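Local coordinates for protein dihydropyrimidine amidohydrolase (Dictyostelium discoideum, PDB 2FTW) that catalyses the reversible, zinc-dependent hydrolytic ring opening of 5,6-dihydrouracil and 5,6-dihydrothymine, the second step of reductive pyrimidine degradation, at residues G15-V18 with Y23-S26; K259-K262 with R266-G269; I357-G362 with C371-A376; P389-I394 with D399-I404. All blocks are in the same frame, centred on the assembly; numbering follows the deposited sequence.

The four contacts follow one another along the chain without overlap. Interactions 1 and 4 reach the same mixed sheet, their centres 13 Å apart, and touch where Val-17 packs on Ile-394. Interaction 3 stands about 17 Å from interaction 1, centre to centre, and helix 370-384 bridges them, its Val-374 and Cys-371 lying against Val-18 and Tyr-23. The same helix leads on to the loop of interaction 4 and strand 402-406. Interaction 2 is apart, 32 Å from interaction 1 between centres, in a beta-alpha-beta unit of the catalytic barrel. Interactions 1 and 4 thus belong to the mixed sheet and interaction 3 joins two helices packed on it, whereas 259-262 with 266-269 belongs nearer the zinc site.

Interaction 1. Residues G15-V18 with Y23-S26; sequences GTVV and YFKS
Val-17 and Phe-24 meet because their torsions turn both side chains the same way: CG1 of Val-17 is anti to its backbone N (chi1 173°), while CG of Phe-24 sits between its own N and carbonyl carbon (chi1 58°), which lays one ring face against the valine. The setting is a beta hairpin of strands 16-18 and 23-25. CB of Val-17 lies over that face, 4.0 Å from the centroid of the Phe-24 ring and 18° off the normal, a CH-pi contact displaced toward the rim. CG1 of Val-17 adds a 3.7 Å approach to CE1 of Phe-24.

The backbones of this pair exchange two hydrogen bonds: Val-17 N gives to Phe-24 O at 2.7 Å, and Phe-24 N returns to Val-17 O at 2.9 Å. Thr-16 with Lys-25 and Val-18 with Tyr-23 are the flanking non-hydrogen-bonded pairs, their side chains on the other face. There CG2 of Thr-16 comes to the edge of the Tyr-23 ring, 4.0 Å from CD2 of Tyr-23, and Val-18 lies alongside the tyrosine CB.

Strand 16-18 continues into the sheet through parallel pairing with strand 57-64. The Tyr-23 ring meets Trp-370 edge-to-face, and its hydroxyl is hydrogen-bonded to Asp-472 of the second subunit, so the hairpin also reaches the tetramer interface. At the open end Ser-26 N bonds to Gly-15 O, and one water spans the strands, accepting from Gly-15 N and donating to Ser-26 O, each at 2.7 Å.

Interaction 2. Residues K259-K262 with R266-G269; sequences KHRK and RVYG
Helical backbone in 259-262 faces extended backbone in 266-269, where residues 267-269 form a strand; the nearest CA atoms, those of Arg-261 and Val-267, are 6.4 Å apart. The two segments are joined by a three-residue connection, and this is the helix-to-strand return of a beta-alpha-beta unit, the repeating element of a (beta-alpha)8 barrel.

Arg-261 carries most of the helix side of the contact and Val-267 most of the strand side. CG of Arg-261 lies beside the backbone N (chi1 -77°) and the chain bends at chi3, which brings the guanidinium over the strand. Val-267 O stands over the centre of one guanidinium face, 3.1 Å above the plane. That placement explains why NE of Arg-261, although only 3.1 Å from Val-267 O, makes no hydrogen bond with it: the N-H bonds lie in the guanidinium plane, and the oxygen is above it. Lower down the side chain, the aliphatic CG of Arg-261 lies against CG1 of Val-267. NH2 of Arg-261 comes within 4.0 Å of CD2 of Tyr-268, the two planes 68° apart.

The charge is answered elsewhere, by a salt bridge from Arg-261 NH1 to Asp-320, whose carboxylate also accepts from Gly-269 N. The contact ties the C-terminal part of helix 251-262 to strand 267-269, an outermost strand of a three-stranded parallel sheet within this chain; strand 243-245 pairs with it, and helix 223-239 packs beside both His-260 and Val-267.

Interaction 3. Residues I357-G362 with C371-A376; sequences IVWENG and CQFVRA
Trp-359 and Phe-373 form a T-shaped (edge-to-face) pair in which the indole gives the edge and the phenyl ring the face. CE3 of Trp-359 lies 3.5 Å above the Phe-373 plane, over the centre of the ring, and the phenyl atom CE1 in turn sits at the indole edge, in its plane. The planes stand at 78°, with 4.8 Å between the centroids of the Phe-373 ring and the six-membered ring of Trp-359. CE3 is almost equally far from all six phenyl carbons, from 3.7 Å to CE2 of Phe-373 to 3.8 Å to CD1 of Phe-373, as expected for a C-H aimed at the ring centre.

Both side chains leave their helices with CG anti to the backbone N (chi1 -171° for Trp-359 and 171° for Phe-373). The phenyl ring is thereby carried across to the backbone of the first helix, its CE2 3.6 Å from Trp-359 N. Val-358 flanks the pair: its CG1 is 3.9 Å from CD2 of Phe-373, approaching the ring obliquely.

The contact joins helix 354-363 to helix 370-384. Trp-359 also meets the rings of Trp-405 and Trp-370, and Phe-373 rests on Leu-59 of strand 57-64, so the two helices are packed onto the sheet together.

All three contacting residues are buried and meet through carbon-rich surfaces, so the association probably rests mainly on dispersion and hydrophobic burial, with the weak electrostatics of an aromatic C-H directed at a pi face probably contributing to the near-perpendicular ring angle.

Interaction 4. Residues P389-I394 with D399-I404; sequences PRKGRI and DGDIVI
Lys-391 and Arg-390 both reach one carboxylate oxygen, OD2 of Asp-399, in a largely buried salt-bridge network. Arg-390 NE donates at 3.1 Å to OD2 of Asp-399 and nearly straight (169°); the oxygen lies in the guanidinium plane, but the nitrogen stands above the carboxylate plane. Lys-391 NZ takes the anti lone pair of the same OD2, 2.7 Å from it. A bend at chi2 (-60°) folds the lysine chain round so that NZ also reaches OD2 of Asp-401 at 2.8 Å, on the syn side and somewhat out of plane.

NZ has a third anionic partner in Asp-127, and OD1 of Asp-401 accepts from the backbone N of Ala-442. Arg-460 adds a long, weak ion pair to OD2 of Asp-399. The backbones are tied as well: Asp-399 N donates to Arg-390 O at 3.1 Å. Beyond the charges, CD1 of Ile-394 lies 4.1 Å from CG2 of Ile-402, against Leu-58 of strand 57-64.

The salt bridges link 390-391 to the residues just ahead of strand 402-406, and Ile-394 with Ile-402 reaches the strand itself. With three carboxylates around it, Lys-391 is probably protonated, and its charge would probably offset part of theirs.

Interaction 1. Residues G15-V18 with Y23-S26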
# COMPACT_ATOMS: atom_id res chain seq x y z
N GLY A 15 30.44 -32.31 5.01
CA GLY A 15 29.28 -31.42 5.14
C GLY A 15 29.00 -30.55 3.92
O GLY A 15 29.71 -30.59 2.92
N THR A 16 27.94 -29.75 4.03
CA THR A 16 27.55 -28.81 2.98
C THR A 16 27.87 -27.39 3.45
O THR A 16 27.42 -26.95 4.49
CB THR A 16 26.04 -28.91 2.68
OG1 THR A 16 25.72 -30.27 2.37
CG2 THR A 16 25.65 -28.03 1.47
N VAL A 17 28.67 -26.69 2.66
CA VAL A 17 28.93 -25.28 2.91
C VAL A 17 27.68 -24.48 2.49
O VAL A 17 27.09 -24.73 1.45
CB VAL A 17 30.16 -24.80 2.12
CG1 VAL A 17 30.34 -23.30 2.24
CG2 VAL A 17 31.42 -25.55 2.60
N VAL A 18 27.28 -23.53 3.33
CA VAL A 18 26.15 -22.65 3.03
C VAL A 18 26.58 -21.23 3.24
O VAL A 18 26.84 -20.80 4.36
CB VAL A 18 24.90 -22.88 3.92
CG1 VAL A 18 23.74 -21.98 3.43
CG2 VAL A 18 24.48 -24.30 3.93
N TYR A 23 24.64 -22.85 -1.77
CA TYR A 23 25.16 -23.91 -0.90
C TYR A 23 25.73 -25.06 -1.74
O TYR A 23 25.32 -25.27 -2.88
CB TYR A 23 24.08 -24.39 0.10
CG TYR A 23 22.86 -25.01 -0.51
CD1 TYR A 23 21.75 -24.24 -0.86
CD2 TYR A 23 22.79 -26.38 -0.75
CE1 TYR A 23 20.62 -24.81 -1.43
CE2 TYR A 23 21.66 -26.97 -1.32
CZ TYR A 23 20.58 -26.16 -1.66
OH TYR A 23 19.44 -26.73 -2.22
N PHE A 24 26.70 -25.77 -1.19
CA PHE A 24 27.37 -26.84 -1.94
C PHE A 24 28.12 -27.78 -1.03
O PHE A 24 28.58 -27.38 0.02
CB PHE A 24 28.36 -26.25 -2.98
CG PHE A 24 29.43 -25.38 -2.38
CD1 PHE A 24 29.16 -24.07 -2.01
CD2 PHE A 24 30.73 -25.86 -2.22
CE1 PHE A 24 30.15 -23.26 -1.47
CE2 PHE A 24 31.72 -25.06 -1.68
CZ PHE A 24 31.44 -23.77 -1.30
N LYS A 25 28.24 -29.04 -1.44
CA LYS A 25 29.09 -30.02 -0.75
C LYS A 25 30.56 -29.69 -0.89
O LYS A 25 31.07 -29.59 -1.99
CB LYS A 25 28.85 -31.42 -1.33
CG LYS A 25 27.61 -32.11 -0.78
CD LYS A 25 27.94 -33.02 0.41
CE LYS A 25 28.47 -34.37 -0.06
NZ LYS A 25 28.85 -35.28 1.08
N SER A 26 31.25 -29.49 0.24
CA SER A 26 32.71 -29.34 0.23
C SER A 26 33.34 -29.55 1.61
O SER A 26 32.73 -29.25 2.64
CB SER A 26 33.12 -27.96 -0.32
OG SER A 26 33.45 -28.02 -1.70
O HOH W 1 32.41 -30.40 5.05

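Interaction 2. Residues K259-K262 with R266-G269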
# COMPACT_ATOMS: atom_id res chain seq x y z
N LYS A 259 8.17 1.03 3.09
CA LYS A 259 7.69 2.17 2.33
C LYS A 259 8.82 3.05 1.80
O LYS A 259 8.93 3.26 0.59
CB LYS A 259 6.74 3.00 3.20
CG LYS A 259 6.30 4.35 2.59
CD LYS A 259 5.62 5.22 3.63
CE LYS A 259 6.60 5.79 4.67
NZ LYS A 259 5.93 6.70 5.66
N HIS A 260 9.64 3.58 2.70
CA HIS A 260 10.81 4.38 2.33
C HIS A 260 11.86 3.64 1.47
O HIS A 260 12.43 4.22 0.53
CB HIS A 260 11.52 4.91 3.58
CG HIS A 260 10.76 5.96 4.32
ND1 HIS A 260 10.71 7.27 3.90
CD2 HIS A 260 10.07 5.91 5.49
CE1 HIS A 260 9.99 7.98 4.76
NE2 HIS A 260 9.60 7.17 5.73
N ARG A 261 12.15 2.38 1.79
CA ARG A 261 13.17 1.64 1.02
C ARG A 261 12.81 1.51 -0.45
O ARG A 261 13.67 1.63 -1.32
CB ARG A 261 13.39 0.25 1.58
CG ARG A 261 14.19 0.27 2.81
CD ARG A 261 14.52 -1.09 3.29
NE ARG A 261 15.85 -1.51 2.88
CZ ARG A 261 16.58 -2.40 3.55
NH1 ARG A 261 16.10 -2.93 4.67
NH2 ARG A 261 17.79 -2.73 3.12
N LYS A 262 11.53 1.23 -0.68
CA LYS A 262 10.93 1.15 -1.99
C LYS A 262 11.26 2.37 -2.85
O LYS A 262 11.56 2.25 -4.04
CB LYS A 262 9.41 1.07 -1.83
CG LYS A 262 8.70 0.35 -2.94
CD LYS A 262 7.24 0.05 -2.58
CE LYS A 262 7.11 -1.08 -1.55
NZ LYS A 262 5.79 -1.01 -0.81
N ARG A 266 18.04 5.05 1.77
CA ARG A 266 19.10 4.22 2.35
C ARG A 266 18.87 3.99 3.86
O ARG A 266 19.46 4.66 4.72
CB ARG A 266 20.47 4.86 2.10
CG ARG A 266 21.68 4.00 2.47
CD ARG A 266 21.72 2.67 1.73
NE ARG A 266 21.71 2.84 0.27
CZ ARG A 266 22.78 3.12 -0.47
NH1 ARG A 266 23.98 3.26 0.09
NH2 ARG A 266 22.65 3.27 -1.78
N VAL A 267 17.99 3.04 4.15
CA VAL A 267 17.62 2.68 5.52
C VAL A 267 17.78 1.15 5.68
O VAL A 267 17.47 0.37 4.77
CB VAL A 267 16.17 3.15 5.90
CG1 VAL A 267 15.15 2.67 4.90
CG2 VAL A 267 15.77 2.71 7.31
N TYR A 268 18.32 0.76 6.83
CA TYR A 268 18.44 -0.65 7.21
C TYR A 268 17.64 -0.87 8.50
O TYR A 268 17.42 0.06 9.27
CB TYR A 268 19.91 -1.04 7.39
CG TYR A 268 20.76 -0.74 6.17
CD1 TYR A 268 21.32 0.52 5.99
CD2 TYR A 268 20.99 -1.71 5.21
CE1 TYR A 268 22.09 0.81 4.88
CE2 TYR A 268 21.78 -1.43 4.07
CZ TYR A 268 22.32 -0.16 3.92
OH TYR A 268 23.11 0.13 2.82
N GLY A 269 17.20 -2.10 8.70
CA GLY A 269 16.39 -2.45 9.85
C GLY A 269 16.82 -3.75 10.50
O GLY A 269 17.23 -4.69 9.84

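Interaction 3. Residues I357-G362 with C371-A376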
# COMPACT_ATOMS: atom_id res chain seq x y z
N ILE A 357 16.00 -19.93 17.05
CA ILE A 357 14.72 -19.25 16.94
C ILE A 357 14.48 -18.73 15.51
O ILE A 357 13.36 -18.82 14.98
CB ILE A 357 14.61 -18.08 17.98
CG1 ILE A 357 14.13 -18.60 19.33
CG2 ILE A 357 13.59 -17.05 17.53
CD1 ILE A 357 14.80 -19.83 19.82
N VAL A 358 15.51 -18.15 14.90
CA VAL A 358 15.36 -17.68 13.52
C VAL A 358 15.14 -18.89 12.62
O VAL A 358 14.29 -18.87 11.73
CB VAL A 358 16.58 -16.86 13.03
CG1 VAL A 358 16.42 -16.49 11.57
CG2 VAL A 358 16.77 -15.60 13.85
N TRP A 359 15.92 -19.95 12.85
CA TRP A 359 15.76 -21.18 12.09
C TRP A 359 14.34 -21.77 12.16
O TRP A 359 13.72 -22.08 11.14
CB TRP A 359 16.79 -22.23 12.55
CG TRP A 359 16.81 -23.39 11.65
CD1 TRP A 359 15.99 -24.47 11.69
CD2 TRP A 359 17.68 -23.60 10.54
NE1 TRP A 359 16.28 -25.34 10.68
CE2 TRP A 359 17.33 -24.84 9.96
CE3 TRP A 359 18.74 -22.87 9.98
CZ2 TRP A 359 17.99 -25.35 8.85
CZ3 TRP A 359 19.38 -23.37 8.87
CH2 TRP A 359 19.00 -24.60 8.32
N GLU A 360 13.84 -21.93 13.39
CA GLU A 360 12.53 -22.53 13.63
C GLU A 360 11.39 -21.70 13.00
O GLU A 360 10.49 -22.25 12.34
CB GLU A 360 12.30 -22.66 15.13
CG GLU A 360 10.95 -23.25 15.55
CD GLU A 360 10.67 -24.60 14.90
OE1 GLU A 360 11.62 -25.38 14.67
OE2 GLU A 360 9.48 -24.88 14.63
N ASN A 361 11.43 -20.40 13.20
CA ASN A 361 10.39 -19.50 12.70
C ASN A 361 10.56 -19.05 11.24
O ASN A 361 9.61 -18.54 10.64
CB ASN A 361 10.30 -18.27 13.61
CG ASN A 361 9.75 -18.62 14.98
OD1 ASN A 361 8.54 -18.79 15.14
ND2 ASN A 361 10.63 -18.74 15.97
N GLY A 362 11.75 -19.21 10.69
CA GLY A 362 12.06 -18.78 9.33
C GLY A 362 12.16 -19.96 8.38
O GLY A 362 11.41 -20.04 7.41
N CYS A 371 20.19 -20.27 2.46
CA CYS A 371 21.01 -19.10 2.09
C CYS A 371 20.49 -17.78 2.68
O CYS A 371 21.26 -16.96 3.14
CB CYS A 371 21.13 -18.99 0.55
SG CYS A 371 22.09 -20.35 -0.20
N GLN A 372 19.18 -17.59 2.67
CA GLN A 372 18.59 -16.39 3.28
C GLN A 372 18.77 -16.40 4.80
O GLN A 372 18.80 -15.34 5.44
CB GLN A 372 17.11 -16.27 2.93
CG GLN A 372 16.85 -16.13 1.44
CD GLN A 372 15.38 -16.12 1.09
OE1 GLN A 372 14.56 -16.79 1.72
NE2 GLN A 372 15.03 -15.36 0.04
N PHE A 373 18.89 -17.59 5.39
CA PHE A 373 19.18 -17.68 6.82
C PHE A 373 20.60 -17.22 7.14
O PHE A 373 20.84 -16.52 8.13
CB PHE A 373 18.95 -19.11 7.31
CG PHE A 373 19.43 -19.35 8.70
CD1 PHE A 373 20.74 -19.79 8.93
CD2 PHE A 373 18.60 -19.14 9.79
CE1 PHE A 373 21.21 -20.02 10.20
CE2 PHE A 373 19.06 -19.37 11.09
CZ PHE A 373 20.37 -19.82 11.29
N VAL A 374 21.57 -17.59 6.31
CA VAL A 374 22.93 -17.12 6.50
C VAL A 374 23.03 -15.59 6.32
O VAL A 374 23.65 -14.90 7.14
CB VAL A 374 23.92 -17.92 5.61
CG1 VAL A 374 25.27 -17.27 5.55
CG2 VAL A 374 24.06 -19.33 6.15
N ARG A 375 22.37 -15.07 5.29
CA ARG A 375 22.30 -13.61 5.10
C ARG A 375 21.76 -12.92 6.34
O ARG A 375 22.38 -12.01 6.85
CB ARG A 375 21.38 -13.26 3.93
CG ARG A 375 21.44 -11.82 3.53
CD ARG A 375 20.13 -11.35 3.01
NE ARG A 375 19.30 -10.82 4.08
CZ ARG A 375 17.99 -10.95 4.17
NH1 ARG A 375 17.28 -11.63 3.26
NH2 ARG A 375 17.37 -10.41 5.21
N ALA A 376 20.59 -13.37 6.80
CA ALA A 376 19.92 -12.82 7.99
C ALA A 376 20.70 -12.94 9.33
O ALA A 376 20.47 -12.15 10.26
CB ALA A 376 18.58 -13.46 8.13

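Interaction 4. Residues P389-I394 with D399-I404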
# COMPACT_ATOMS: atom_id res chain seq x y z
N PRO A 389 34.63 -9.73 3.73
CA PRO A 389 34.23 -11.10 3.99
C PRO A 389 35.09 -11.80 5.06
O PRO A 389 35.02 -13.02 5.19
CB PRO A 389 34.45 -11.75 2.62
CG PRO A 389 35.66 -11.02 2.07
CD PRO A 389 35.79 -9.71 2.82
N ARG A 390 35.90 -11.04 5.81
CA ARG A 390 36.61 -11.60 6.97
C ARG A 390 35.64 -12.35 7.88
O ARG A 390 35.94 -13.45 8.34
CB ARG A 390 37.31 -10.49 7.77
CG ARG A 390 37.84 -10.93 9.12
CD ARG A 390 38.74 -9.86 9.75
NE ARG A 390 39.29 -10.31 11.02
CZ ARG A 390 40.04 -9.57 11.84
NH1 ARG A 390 40.34 -8.30 11.54
NH2 ARG A 390 40.50 -10.09 12.97
N LYS A 391 34.50 -11.72 8.15
CA LYS A 391 33.37 -12.37 8.86
C LYS A 391 32.21 -12.59 7.90
O LYS A 391 32.11 -11.93 6.84
CB LYS A 391 32.93 -11.52 10.06
CG LYS A 391 34.05 -11.23 11.12
CD LYS A 391 34.62 -12.51 11.75
CE LYS A 391 35.62 -12.17 12.87
NZ LYS A 391 36.59 -13.27 13.16
N GLY A 392 31.34 -13.54 8.23
CA GLY A 392 30.15 -13.82 7.42
C GLY A 392 30.35 -14.48 6.07
O GLY A 392 29.48 -14.42 5.20
N ARG A 393 31.49 -15.15 5.86
CA ARG A 393 31.68 -15.92 4.64
C ARG A 393 32.69 -17.05 4.80
O ARG A 393 33.74 -16.88 5.40
CB ARG A 393 32.12 -15.00 3.48
CG ARG A 393 32.13 -15.73 2.15
CD ARG A 393 32.03 -14.80 0.98
NE ARG A 393 31.85 -15.50 -0.29
CZ ARG A 393 30.69 -15.90 -0.82
NH1 ARG A 393 29.54 -15.70 -0.19
NH2 ARG A 393 30.69 -16.52 -1.99
N ILE A 394 32.33 -18.21 4.26
CA ILE A 394 33.24 -19.32 4.11
C ILE A 394 33.86 -19.26 2.71
O ILE A 394 33.25 -19.69 1.71
CB ILE A 394 32.54 -20.71 4.37
CG1 ILE A 394 31.82 -20.69 5.73
CG2 ILE A 394 33.58 -21.84 4.34
CD1 ILE A 394 31.17 -22.00 6.12
N ASP A 399 38.07 -15.69 7.92
CA ASP A 399 38.30 -16.21 9.26
C ASP A 399 37.62 -17.55 9.45
O ASP A 399 36.47 -17.75 9.03
CB ASP A 399 37.86 -15.21 10.34
CG ASP A 399 38.90 -14.13 10.57
OD1 ASP A 399 39.90 -14.07 9.81
OD2 ASP A 399 38.73 -13.34 11.53
N GLY A 400 38.35 -18.47 10.08
CA GLY A 400 37.88 -19.81 10.34
C GLY A 400 36.94 -19.88 11.53
O GLY A 400 37.18 -20.67 12.45
N ASP A 401 35.90 -19.04 11.49
CA ASP A 401 34.75 -19.11 12.42
C ASP A 401 33.59 -19.80 11.71
O ASP A 401 32.99 -19.24 10.79
CB ASP A 401 34.29 -17.71 12.83
CG ASP A 401 35.38 -16.87 13.51
OD1 ASP A 401 36.41 -17.44 13.97
OD2 ASP A 401 35.20 -15.63 13.58
N ILE A 402 33.28 -21.03 12.12
CA ILE A 402 32.31 -21.87 11.42
C ILE A 402 31.38 -22.62 12.39
O ILE A 402 31.82 -23.09 13.43
CB ILE A 402 33.03 -22.87 10.49
CG1 ILE A 402 33.97 -22.09 9.54
CG2 ILE A 402 32.02 -23.74 9.72
CD1 ILE A 402 34.63 -22.90 8.43
N VAL A 403 30.11 -22.73 12.01
CA VAL A 403 29.13 -23.47 12.79
C VAL A 403 28.68 -24.71 12.05
O VAL A 403 28.22 -24.64 10.91
CB VAL A 403 27.89 -22.61 13.09
CG1 VAL A 403 26.91 -23.35 14.01
CG2 VAL A 403 28.31 -21.36 13.74
N ILE A 404 28.81 -25.86 12.71
CA ILE A 404 28.24 -27.10 12.24
C ILE A 404 26.80 -27.19 12.74
O ILE A 404 26.55 -27.39 13.93
CB ILE A 404 29.07 -28.32 12.66
CG1 ILE A 404 30.48 -28.17 12.10
CG2 ILE A 404 28.44 -29.59 12.13
CD1 ILE A 404 31.45 -29.20 12.57